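Local coordinates for mandelate racemase/muconate lactonizing protein (Paenibacillus sp., PDB 3V5C), which probably dehydrates galacturonate, as an enolase-superfamily lyase that binds magnesium in the barrel of its C-terminal domain, at residues 167-172 and 202-207. The protein carries 1 engineered substitution. Sequence-based numbering, arbitrary orientation.
Sequences FKIKVG and GKIMID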
loop_
_atom_site.group_PDB
_atom_site.type_symbol
_atom_site.label_atom_id
_atom_site.label_comp_id
_atom_site.label_asym_id
_atom_site.label_seq_id
_atom_site.Cartn_x
_atom_site.Cartn_y
_atom_site.Cartn_z
ATOM N N PHE A 167 -11.805 1.937 -7.918
ATOM C CA PHE A 167 -11.763 3.156 -7.119
ATOM C C PHE A 167 -12.126 2.920 -5.666
ATOM O O PHE A 167 -13.105 2.246 -5.377
ATOM C CB PHE A 167 -12.712 4.202 -7.720
ATOM C CG PHE A 167 -12.380 4.564 -9.141
ATOM C CD1 PHE A 167 -12.936 3.852 -10.200
ATOM C CD2 PHE A 167 -11.491 5.599 -9.415
ATOM C CE1 PHE A 167 -12.609 4.180 -11.544
ATOM C CE2 PHE A 167 -11.160 5.932 -10.742
ATOM C CZ PHE A 167 -11.720 5.219 -11.799
ATOM N N LYS A 168 -11.344 3.513 -4.765
ATOM C CA LYS A 168 -11.678 3.477 -3.347
ATOM C C LYS A 168 -12.129 4.856 -2.931
ATOM O O LYS A 168 -11.401 5.838 -3.061
ATOM C CB LYS A 168 -10.509 3.014 -2.474
ATOM C CG LYS A 168 -10.956 2.792 -1.021
ATOM C CD LYS A 168 -9.945 1.968 -0.228
ATOM C CE LYS A 168 -8.767 2.827 0.237
ATOM N NZ LYS A 168 -7.796 1.966 1.049
ATOM N N ILE A 169 -13.345 4.908 -2.414
ATOM C CA ILE A 169 -14.000 6.154 -2.094
ATOM C C ILE A 169 -14.017 6.358 -0.587
ATOM O O ILE A 169 -14.459 5.489 0.149
ATOM C CB ILE A 169 -15.445 6.121 -2.612
ATOM C CG1 ILE A 169 -15.451 5.848 -4.122
ATOM C CG2 ILE A 169 -16.140 7.446 -2.270
ATOM C CD1 ILE A 169 -16.765 5.281 -4.633
ATOM N N LYS A 170 -13.487 7.485 -0.122
ATOM C CA LYS A 170 -13.584 7.801 1.288
ATOM C C LYS A 170 -15.031 8.103 1.642
ATOM O O LYS A 170 -15.705 8.853 0.928
ATOM C CB LYS A 170 -12.680 8.975 1.656
ATOM C CG LYS A 170 -11.184 8.676 1.525
ATOM C CD LYS A 170 -10.743 7.769 2.669
ATOM C CE LYS A 170 -9.250 7.509 2.636
ATOM N NZ LYS A 170 -8.960 6.310 1.827
ATOM N N VAL A 171 -15.507 7.507 2.732
ATOM C CA VAL A 171 -16.822 7.839 3.271
ATOM C C VAL A 171 -16.673 8.121 4.775
ATOM O O VAL A 171 -15.561 8.107 5.308
ATOM C CB VAL A 171 -17.868 6.735 2.975
ATOM C CG1 VAL A 171 -18.008 6.529 1.468
ATOM C CG2 VAL A 171 -17.471 5.412 3.674
ATOM N N GLY A 172 -17.777 8.408 5.457
ATOM C CA GLY A 172 -17.704 8.846 6.840
ATOM C C GLY A 172 -17.793 10.343 7.061
ATOM O O GLY A 172 -17.391 10.862 8.116
ATOM N N GLY A 202 -15.856 -1.905 -13.288
ATOM C CA GLY A 202 -15.041 -1.147 -12.343
ATOM C C GLY A 202 -15.391 -1.495 -10.900
ATOM O O GLY A 202 -16.534 -1.340 -10.489
ATOM N N LYS A 203 -14.419 -1.983 -10.134
ATOM C CA LYS A 203 -14.672 -2.357 -8.744
ATOM C C LYS A 203 -14.674 -1.112 -7.868
ATOM O O LYS A 203 -13.792 -0.241 -7.986
ATOM C CB LYS A 203 -13.615 -3.356 -8.247
ATOM C CG LYS A 203 -13.653 -4.680 -8.980
ATOM C CD LYS A 203 -12.614 -5.632 -8.426
ATOM C CE LYS A 203 -12.736 -7.021 -9.047
ATOM N NZ LYS A 203 -12.276 -7.056 -10.468
ATOM N N ILE A 204 -15.660 -1.029 -6.980
ATOM C CA ILE A 204 -15.783 0.110 -6.086
ATOM C C ILE A 204 -15.554 -0.352 -4.658
ATOM O O ILE A 204 -16.150 -1.330 -4.218
ATOM C CB ILE A 204 -17.201 0.709 -6.174
ATOM C CG1 ILE A 204 -17.475 1.196 -7.597
ATOM C CG2 ILE A 204 -17.382 1.828 -5.160
ATOM C CD1 ILE A 204 -16.537 2.282 -8.041
ATOM N N MET A 205 -14.673 0.344 -3.945
ATOM C CA MET A 205 -14.439 0.076 -2.530
ATOM C C MET A 205 -14.780 1.321 -1.718
ATOM O O MET A 205 -14.658 2.441 -2.218
ATOM C CB MET A 205 -12.977 -0.323 -2.289
ATOM C CG MET A 205 -12.558 -1.647 -2.922
ATOM S SD MET A 205 -12.365 -1.589 -4.718
ATOM C CE MET A 205 -10.948 -0.517 -4.897
ATOM N N ILE A 206 -15.215 1.136 -0.474
ATOM C CA ILE A 206 -15.443 2.273 0.401
ATOM C C ILE A 206 -14.651 2.171 1.700
ATOM O O ILE A 206 -14.480 1.094 2.239
ATOM C CB ILE A 206 -16.946 2.545 0.653
ATOM C CG1 ILE A 206 -17.620 1.385 1.390
ATOM C CG2 ILE A 206 -17.666 2.822 -0.685
ATOM C CD1 ILE A 206 -19.107 1.686 1.730
ATOM N N ASP A 207 -14.169 3.308 2.193
ATOM C CA ASP A 207 -13.273 3.356 3.339
ATOM C C ASP A 207 -13.799 4.441 4.255
ATOM O O ASP A 207 -13.786 5.616 3.880
ATOM C CB ASP A 207 -11.840 3.645 2.846
ATOM C CG ASP A 207 -10.819 3.860 3.967
ATOM O OD1 ASP A 207 -11.119 3.636 5.163
ATOM O OD2 ASP A 207 -9.659 4.216 3.624
#
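The Phe167 ring meets Ile204 CD1 obliquely, and the Asp207 carboxylate is approached at OD2 by Lys170 NZ on its anti side, 35° out of the carboxylate plane, while OD1 takes the backbone N-H of Asn209. The two groups sit on opposite faces of a parallel strand pair, 167-170 and 204-207, joined by helix 180-198 as a beta-alpha-beta unit of the enolase-type TIM barrel. The backbones are zipped together alternately: Phe167 N donates to Lys203 O (2.9 Å), Met205 N to Phe167 O, Ile169 N to Met205 O and Asp207 N to Ile169 O. Beyond the strand, Val171 N donates to Asp207 O.

Phe167, Ile169, Ile204 and Ile206 supply the apolar face, where helix 180-198 packs with Ile194 and Val191. Branched residues suit this seam: Ile169 CD1 lies 3.5 Å from Ile204 CG2, and Val171 CG2 touches Ile206 CB at 4.2 Å.

The barrel interior is polar, and the Lys-Ile-Lys sequence recalls the KxK motif of relatives. Met205 lies on the same face as Lys168, Lys170 and Asp207. Bends at chi2 and chi4 fold the long Lys170 chain alongside Asp207, placing NZ 2.8 Å from Asp207 OD2. With an alanine in place of Lys170, Asp207 OD2 would probably lose its near ammonium partner and be left beside the like-charged Glu233. The Asp207 side chain is about 8 Å from the bound magnesium ion. Because Lys168 CG stands anti to the backbone N (chi1 -172°), it passes Met205 CB at 3.9 Å; farther out, Lys168 NZ pairs chiefly with Tyr131, Glu233 and Glu336, making only a long salt bridge to Asp207 OD2, 3.9 Å away.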